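Local coordinates for protein xyloglucan-specific endo-beta-1,4-glucanase GH12 (Aspergillus niveus, PDB 4NPR) that probably hydrolyses the internal beta-1,4-glucosidic linkages of xyloglucan, with retention of configuration, as a glycoside hydrolase of family 12, at residues W74-G79 with V83-N88; F169-G174 with T202-N207. All coordinates share one frame; numbering follows the deposited sequence.

Interaction 1: W74-G79 with V83-N88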
ATOM      1  N   TRP A  74       9.244  -5.956 -12.863  1.00 12.28           N
ATOM      2  CA  TRP A  74       9.390  -4.643 -13.432  1.00 12.20           C
ATOM      3  C   TRP A  74      10.812  -4.190 -13.600  1.00 12.68           C
ATOM      4  O   TRP A  74      11.707  -4.655 -12.918  1.00 12.82           O
ATOM      5  CB  TRP A  74       8.600  -3.584 -12.601  1.00 11.96           C
ATOM      6  CG  TRP A  74       8.970  -3.432 -11.120  1.00 11.58           C
ATOM      7  CD1 TRP A  74       8.348  -4.030 -10.054  1.00 11.42           C
ATOM      8  CD2 TRP A  74      10.016  -2.618 -10.558  1.00 11.29           C
ATOM      9  NE1 TRP A  74       8.944  -3.657  -8.871  1.00 11.34           N
ATOM     10  CE2 TRP A  74       9.976  -2.797  -9.149  1.00 11.20           C
ATOM     11  CE3 TRP A  74      10.958  -1.756 -11.097  1.00 11.15           C
ATOM     12  CZ2 TRP A  74      10.834  -2.133  -8.285  1.00 10.85           C
ATOM     13  CZ3 TRP A  74      11.843  -1.098 -10.221  1.00 11.55           C
ATOM     14  CH2 TRP A  74      11.770  -1.299  -8.831  1.00 11.13           C
ATOM     15  N   SER A  75      10.998  -3.275 -14.547  1.00 13.24           N
ATOM     16  CA  SER A  75      12.175  -2.454 -14.608  1.00 14.11           C
ATOM     17  C   SER A  75      11.697  -1.064 -14.961  1.00 13.84           C
ATOM     18  O   SER A  75      10.839  -0.918 -15.828  1.00 13.95           O
ATOM     19  CB  SER A  75      13.108  -2.919 -15.716  1.00 15.39           C
ATOM     20  OG  SER A  75      13.510  -4.260 -15.512  1.00 17.23           O
ATOM     21  N   TRP A  76      12.272  -0.060 -14.292  1.00 13.77           N
ATOM     22  CA  TRP A  76      11.971   1.360 -14.506  1.00 13.33           C
ATOM     23  C   TRP A  76      13.236   2.186 -14.367  1.00 14.30           C
ATOM     24  O   TRP A  76      14.120   1.888 -13.541  1.00 13.48           O
ATOM     25  CB  TRP A  76      10.965   1.868 -13.473  1.00 12.52           C
ATOM     26  CG  TRP A  76       9.614   1.291 -13.562  1.00 11.31           C
ATOM     27  CD1 TRP A  76       9.014   0.525 -12.652  1.00 11.13           C
ATOM     28  CD2 TRP A  76       8.694   1.456 -14.629  1.00 11.20           C
ATOM     29  NE1 TRP A  76       7.762   0.168 -13.072  1.00 11.09           N
ATOM     30  CE2 TRP A  76       7.535   0.745 -14.290  1.00 11.19           C
ATOM     31  CE3 TRP A  76       8.737   2.137 -15.835  1.00 11.31           C
ATOM     32  CZ2 TRP A  76       6.419   0.685 -15.117  1.00 11.39           C
ATOM     33  CZ3 TRP A  76       7.614   2.083 -16.681  1.00 11.69           C
ATOM     34  CH2 TRP A  76       6.472   1.356 -16.312  1.00 11.65           C
ATOM     35  N   SER A  77      13.331   3.231 -15.168  1.00 15.64           N
ATOM     36  CA  SER A  77      14.387   4.196 -14.927  1.00 17.91           C
ATOM     37  C   SER A  77      13.942   5.579 -15.320  1.00 20.05           C
ATOM     38  O   SER A  77      12.875   5.730 -15.950  1.00 22.85           O
ATOM     39  CB  SER A  77      15.679   3.810 -15.586  1.00 17.96           C
ATOM     40  OG  SER A  77      15.537   3.892 -16.968  1.00 19.76           O
ATOM     41  N   GLY A  78      14.716   6.571 -14.856  1.00 21.79           N
ATOM     42  CA  GLY A  78      14.361   8.014 -14.902  1.00 21.22           C
ATOM     43  C   GLY A  78      13.309   8.473 -13.904  1.00 22.23           C
ATOM     44  O   GLY A  78      12.849   7.712 -13.027  1.00 24.42           O
ATOM     45  N   GLY A  79      12.869   9.713 -14.070  1.00 22.43           N
ATOM     46  CA  GLY A  79      11.962  10.353 -13.125  1.00 22.29           C
ATOM     47  C   GLY A  79      12.315  10.104 -11.679  1.00 23.74           C
ATOM     48  O   GLY A  79      11.514   9.562 -10.933  1.00 22.15           O
ATOM     49  N   VAL A  83       6.931   8.022  -8.379  1.00 14.58           N
ATOM     50  CA  VAL A  83       6.427   6.670  -8.380  1.00 13.77           C
ATOM     51  C   VAL A  83       5.953   6.366  -9.803  1.00 13.88           C
ATOM     52  O   VAL A  83       5.254   7.179 -10.426  1.00 14.71           O
ATOM     53  CB  VAL A  83       5.230   6.523  -7.433  1.00 13.11           C
ATOM     54  CG1 VAL A  83       4.640   5.160  -7.535  1.00 13.00           C
ATOM     55  CG2 VAL A  83       5.616   6.825  -5.982  1.00 13.41           C
ATOM     56  N   LYS A  84       6.324   5.201 -10.310  1.00 12.59           N
ATOM     57  CA  LYS A  84       5.887   4.789 -11.589  1.00 12.45           C
ATOM     58  C   LYS A  84       4.594   4.002 -11.552  1.00 11.81           C
ATOM     59  O   LYS A  84       3.924   3.880 -12.574  1.00 11.81           O
ATOM     60  CB  LYS A  84       6.968   3.922 -12.256  1.00 13.31           C
ATOM     61  CG  LYS A  84       8.381   4.516 -12.255  1.00 13.38           C
ATOM     62  CD  LYS A  84       8.333   5.969 -12.690  1.00 13.52           C
ATOM     63  CE  LYS A  84       9.725   6.438 -12.978  1.00 13.66           C
ATOM     64  NZ  LYS A  84      10.361   6.881 -11.716  1.00 13.60           N
ATOM     65  N   SER A  85       4.241   3.428 -10.412  1.00 11.72           N
ATOM     66  CA  SER A  85       3.097   2.529 -10.373  1.00 11.44           C
ATOM     67  C   SER A  85       2.719   2.117  -8.952  1.00 11.61           C
ATOM     68  O   SER A  85       3.386   2.438  -7.963  1.00 12.37           O
ATOM     69  CB  SER A  85       3.416   1.266 -11.188  1.00 11.80           C
ATOM     70  OG  SER A  85       4.518   0.530 -10.602  1.00 11.73           O
ATOM     71  N   PHE A  86       1.617   1.401  -8.844  1.00 11.07           N
ATOM     72  CA  PHE A  86       1.220   0.886  -7.586  1.00 10.61           C
ATOM     73  C   PHE A  86       0.338  -0.324  -7.827  1.00 10.29           C
ATOM     74  O   PHE A  86      -0.882  -0.270  -7.630  1.00  9.73           O
ATOM     75  CB  PHE A  86       0.478   1.941  -6.774  1.00 10.82           C
ATOM     76  CG  PHE A  86      -0.029   1.417  -5.463  1.00 10.83           C
ATOM     77  CD1 PHE A  86       0.843   0.712  -4.588  1.00 11.09           C
ATOM     78  CD2 PHE A  86      -1.355   1.570  -5.102  1.00 10.66           C
ATOM     79  CE1 PHE A  86       0.382   0.189  -3.374  1.00 11.05           C
ATOM     80  CE2 PHE A  86      -1.820   1.066  -3.873  1.00 10.82           C
ATOM     81  CZ  PHE A  86      -0.960   0.360  -3.018  1.00 10.82           C
ATOM     82  N   ALA A  87       0.982  -1.407  -8.273  1.00  9.78           N
ATOM     83  CA  ALA A  87       0.333  -2.688  -8.399  1.00  9.50           C
ATOM     84  C   ALA A  87       0.066  -3.184  -6.983  1.00  9.24           C
ATOM     85  O   ALA A  87       0.958  -3.209  -6.161  1.00  8.51           O
ATOM     86  CB  ALA A  87       1.240  -3.666  -9.104  1.00  9.93           C
ATOM     87  N   ASN A  88      -1.170  -3.604  -6.749  1.00  9.33           N
ATOM     88  CA  ASN A  88      -1.684  -3.872  -5.435  1.00  9.31           C
ATOM     89  C   ASN A  88      -2.863  -4.784  -5.531  1.00  9.79           C
ATOM     90  O   ASN A  88      -3.545  -4.865  -6.560  1.00 10.01           O
ATOM     91  CB  ASN A  88      -2.164  -2.581  -4.779  1.00  9.33           C
ATOM     92  CG  ASN A  88      -3.355  -1.980  -5.489  1.00  9.40           C
ATOM     93  OD1 ASN A  88      -4.503  -2.118  -5.061  1.00  9.73           O
ATOM     94  ND2 ASN A  88      -3.093  -1.316  -6.598  1.00  9.55           N
TER
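W76, near the end of strand 67-77, faces K84 on the loop that leads into strand 87-97, their CA atoms 7.6 Å apart. Past them the chain turns back: G79 and V83, at the two ends of the connecting turn, have CA atoms 8.2 Å apart. G78 and G79 both take positive phi values as the backbone curls round the end of the lysine. K84 illustrates how one long side chain can serve two chemistries at once. Its methylene base lies flat over one face of the indole, with CB 3.7 Å from the centroid of the W76 five-membered ring, a CH-pi contact only 5° off the ring normal. K84 CG continues along the same face, 3.7 Å from W76 CG. Bends at chi2 (-47°) and chi4 (-85°) then carry the ammonium beyond the ring to the turn. There K84 NZ donates to G78 O at 2.9 Å, tilted from that carbonyl plane, and to G79 O at 3.0 Å, where it sits well above the plane and misses the lone pairs. The backbone carbonyls of Q82 and F226 also hydrogen-bond K84 NZ, so its three N-H are shared among four oxygens, which would stabilise its positive charge. At the pyrrole edge of the same indole, W76 NE1 hydrogen-bonds Q56 OE1, as does S85 OG, so one glutamine of strand 53-64 ties the two segments together. The arrangement belongs to the beta-jelly-roll sandwich of family 12, where this turn carries the chain from the six-stranded sheet to the nine-stranded one.

Interaction 2: F169-G174 with T202-N207; sequences FNLYLG and TYLESN
L171 meets Y203 and L204 in a small apolar contact between strand and helix, burying 81 Å² where helix 198-207 lies beside strand 167-176 of the nine-stranded sheet. The backbones stay well apart, with 10.6 Å between the CA atoms of L171 and L204, so side chains alone bridge the gap. L171 reaches across through one methyl: its CG lies anti to the backbone N (chi1 178°), and CD2 comes to 3.9 Å from Y203 CE1. The methyl meets the phenol obliquely, from neither face nor edge, with the two side chains arriving from opposite directions. L204 adds a looser touch, L171 CD2 standing 4.4 Å from L204 CD2, and that leucine methyl also lies in the plane of the Y203 ring, at its edge. In the family 12 jelly roll a helix packs against the outside of the sandwich, and here it continues onto neighbouring strands: L204 touches I139 of strand 137-146 and F184 of strand 179-186, while F200, a turn earlier, meets the ring of F169. The tyrosine is steadied from its own helix. N207 CB covers one face of its ring, 3.8 Å above the plane and offset toward the rim. N207 ND2 bonds Y203 O at 3.0 Å, in the carbonyl plane and on a lone pair, although the N-H is bent at 141°. Y203 O also accepts N207 N at 2.7 Å, so backbone and side chain of N207 both grip one carbonyl in the last turn of the helix. The Y203 hydroxyl is held weakly by Q208.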
ATOM      1  N   PHE A 169       7.623   2.781  14.140  1.00 13.70           N
ATOM      2  CA  PHE A 169       7.417   3.528  12.915  1.00 12.67           C
ATOM      3  C   PHE A 169       7.996   4.929  13.019  1.00 12.21           C
ATOM      4  O   PHE A 169       7.938   5.543  14.078  1.00 12.20           O
ATOM      5  CB  PHE A 169       5.913   3.624  12.666  1.00 12.30           C
ATOM      6  CG  PHE A 169       5.315   2.358  12.126  1.00 11.81           C
ATOM      7  CD1 PHE A 169       5.515   1.994  10.807  1.00 11.95           C
ATOM      8  CD2 PHE A 169       4.588   1.540  12.919  1.00 11.72           C
ATOM      9  CE1 PHE A 169       4.995   0.819  10.306  1.00 11.85           C
ATOM     10  CE2 PHE A 169       4.068   0.378  12.426  1.00 11.85           C
ATOM     11  CZ  PHE A 169       4.256   0.020  11.117  1.00 11.54           C
ATOM     12  N   ASN A 170       8.560   5.424  11.925  1.00 12.22           N
ATOM     13  CA  ASN A 170       8.653   6.852  11.713  1.00 12.04           C
ATOM     14  C   ASN A 170       7.337   7.300  11.055  1.00 12.25           C
ATOM     15  O   ASN A 170       6.940   6.747  10.042  1.00 13.19           O
ATOM     16  CB  ASN A 170       9.766   7.197  10.773  1.00 11.73           C
ATOM     17  CG  ASN A 170      11.133   6.991  11.369  1.00 11.90           C
ATOM     18  OD1 ASN A 170      11.360   7.111  12.557  1.00 11.71           O
ATOM     19  ND2 ASN A 170      12.067   6.674  10.506  1.00 12.43           N
ATOM     20  N   LEU A 171       6.699   8.334  11.588  1.00 12.06           N
ATOM     21  CA  LEU A 171       5.439   8.828  11.041  1.00 11.96           C
ATOM     22  C   LEU A 171       5.617  10.152  10.302  1.00 11.11           C
ATOM     23  O   LEU A 171       6.133  11.091  10.855  1.00 10.28           O
ATOM     24  CB  LEU A 171       4.396   9.009  12.151  1.00 12.66           C
ATOM     25  CG  LEU A 171       3.048   9.592  11.644  1.00 13.28           C
ATOM     26  CD1 LEU A 171       2.487   8.708  10.539  1.00 13.60           C
ATOM     27  CD2 LEU A 171       2.003   9.764  12.748  1.00 13.33           C
ATOM     28  N   TYR A 172       5.075  10.217   9.088  1.00 10.87           N
ATOM     29  CA  TYR A 172       5.134  11.365   8.231  1.00 10.79           C
ATOM     30  C   TYR A 172       3.755  11.882   7.888  1.00 10.90           C
ATOM     31  O   TYR A 172       2.802  11.118   7.778  1.00 10.74           O
ATOM     32  CB  TYR A 172       5.843  10.965   6.944  1.00 11.16           C
ATOM     33  CG  TYR A 172       7.222  10.495   7.225  1.00 11.33           C
ATOM     34  CD1 TYR A 172       8.260  11.400   7.314  1.00 11.35           C
ATOM     35  CD2 TYR A 172       7.471   9.175   7.472  1.00 11.52           C
ATOM     36  CE1 TYR A 172       9.540  11.004   7.622  1.00 12.10           C
ATOM     37  CE2 TYR A 172       8.735   8.746   7.795  1.00 12.26           C
ATOM     38  CZ  TYR A 172       9.791   9.653   7.863  1.00 12.76           C
ATOM     39  OH  TYR A 172      11.095   9.206   8.212  1.00 13.24           O
ATOM     40  N   LEU A 173       3.667  13.181   7.656  1.00 10.94           N
ATOM     41  CA  LEU A 173       2.447  13.788   7.191  1.00 11.41           C
ATOM     42  C   LEU A 173       2.683  14.839   6.109  1.00 11.25           C
ATOM     43  O   LEU A 173       3.557  15.698   6.227  1.00 11.85           O
ATOM     44  CB  LEU A 173       1.755  14.440   8.368  1.00 12.25           C
ATOM     45  CG  LEU A 173       0.532  15.346   8.118  1.00 12.51           C
ATOM     46  CD1 LEU A 173      -0.581  14.538   7.480  1.00 12.48           C
ATOM     47  CD2 LEU A 173       0.116  15.935   9.454  1.00 12.75           C
ATOM     48  N   GLY A 174       1.859  14.816   5.080  1.00 11.35           N
ATOM     49  CA  GLY A 174       1.943  15.817   4.020  1.00 11.45           C
ATOM     50  C   GLY A 174       0.770  15.690   3.088  1.00 11.62           C
ATOM     51  O   GLY A 174       0.102  14.663   3.061  1.00 12.12           O
ATOM     52  N   THR A 202      -6.761   3.740  15.602  1.00 12.78           N
ATOM     53  CA  THR A 202      -6.866   4.008  17.019  1.00 12.74           C
ATOM     54  C   THR A 202      -5.815   5.086  17.336  1.00 13.54           C
ATOM     55  O   THR A 202      -6.082   6.079  18.016  1.00 14.03           O
ATOM     56  CB  THR A 202      -6.534   2.734  17.843  1.00 13.16           C
ATOM     57  OG1 THR A 202      -7.326   1.610  17.428  1.00 12.48           O
ATOM     58  CG2 THR A 202      -6.744   2.960  19.322  1.00 13.23           C
ATOM     59  N   TYR A 203      -4.605   4.900  16.813  1.00 13.93           N
ATOM     60  CA  TYR A 203      -3.512   5.801  17.126  1.00 14.71           C
ATOM     61  C   TYR A 203      -3.755   7.246  16.685  1.00 15.03           C
ATOM     62  O   TYR A 203      -3.518   8.171  17.445  1.00 14.54           O
ATOM     63  CB  TYR A 203      -2.194   5.314  16.529  1.00 14.83           C
ATOM     64  CG  TYR A 203      -1.113   6.378  16.646  1.00 15.11           C
ATOM     65  CD1 TYR A 203      -0.922   7.297  15.633  1.00 15.06           C
ATOM     66  CD2 TYR A 203      -0.297   6.483  17.786  1.00 15.66           C
ATOM     67  CE1 TYR A 203       0.040   8.289  15.743  1.00 15.13           C
ATOM     68  CE2 TYR A 203       0.676   7.493  17.889  1.00 15.53           C
ATOM     69  CZ  TYR A 203       0.838   8.386  16.847  1.00 15.01           C
ATOM     70  OH  TYR A 203       1.790   9.412  16.869  1.00 17.31           O
ATOM     71  N   LEU A 204      -4.220   7.400  15.447  1.00 15.68           N
ATOM     72  CA  LEU A 204      -4.462   8.703  14.838  1.00 15.84           C
ATOM     73  C   LEU A 204      -5.615   9.403  15.486  1.00 16.68           C
ATOM     74  O   LEU A 204      -5.576  10.619  15.638  1.00 17.67           O
ATOM     75  CB  LEU A 204      -4.745   8.569  13.330  1.00 14.67           C
ATOM     76  CG  LEU A 204      -3.591   8.037  12.470  1.00 13.91           C
ATOM     77  CD1 LEU A 204      -4.089   7.785  11.073  1.00 13.78           C
ATOM     78  CD2 LEU A 204      -2.352   8.950  12.427  1.00 13.58           C
ATOM     79  N   GLU A 205      -6.631   8.652  15.875  1.00 18.63           N
ATOM     80  CA  GLU A 205      -7.826   9.269  16.449  1.00 22.28           C
ATOM     81  C   GLU A 205      -7.411   9.904  17.769  1.00 21.95           C
ATOM     82  O   GLU A 205      -7.812  11.005  18.143  1.00 20.58           O
ATOM     83  CB  GLU A 205      -8.930   8.241  16.678  1.00 23.92           C
ATOM     84  CG  GLU A 205      -9.625   7.783  15.387  1.00 27.62           C
ATOM     85  CD  GLU A 205     -10.254   6.384  15.498  1.00 29.47           C
ATOM     86  OE1 GLU A 205     -10.366   5.883  16.630  1.00 33.26           O
ATOM     87  OE2 GLU A 205     -10.626   5.770  14.473  1.00 29.40           O
ATOM     88  N   SER A 206      -6.496   9.198  18.387  1.00 22.04           N
ATOM     89  CA  SER A 206      -6.107   9.421  19.726  1.00 22.15           C
ATOM     90  C   SER A 206      -5.035  10.501  19.791  1.00 22.58           C
ATOM     91  O   SER A 206      -5.117  11.402  20.634  1.00 22.16           O
ATOM     92  CB  SER A 206      -5.593   8.077  20.228  1.00 22.19           C
ATOM     93  OG  SER A 206      -5.178   8.159  21.535  1.00 21.35           O
ATOM     94  N   ASN A 207      -4.052  10.442  18.888  1.00 20.57           N
ATOM     95  CA  ASN A 207      -2.854  11.301  19.018  1.00 20.93           C
ATOM     96  C   ASN A 207      -2.649  12.357  17.929  1.00 19.20           C
ATOM     97  O   ASN A 207      -1.703  13.136  18.009  1.00 17.37           O
ATOM     98  CB  ASN A 207      -1.581  10.443  19.058  1.00 21.57           C
ATOM     99  CG  ASN A 207      -1.570   9.449  20.203  1.00 22.69           C
ATOM    100  OD1 ASN A 207      -0.682   9.483  21.038  1.00 22.15           O
ATOM    101  ND2 ASN A 207      -2.536   8.529  20.217  1.00 24.04           N
TER

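How the interactions relate
Interactions 1 and 2 lie on opposite sides of the chain's centre, with centres 27 Å apart and nearest atoms about 13 Å apart, yet both reach the nine-stranded sheet. Interaction 1 joins neighbouring parts of the chain and links that sheet to the six-stranded one; interaction 2 brings a helix to the sheet from 28 residues further on. Interaction 1 is partly buried, its glycines toward the surface; interaction 2 is more buried, although Y203 keeps some exposure. Their chemistry differs too: 74-79 with 83-88 combines ring packing with a buried charge among carbonyls, whereas 169-174 and 202-207 meet through hydrocarbon and phenol alone, the N207-Y203 hydrogen bonds lying within the helix segment.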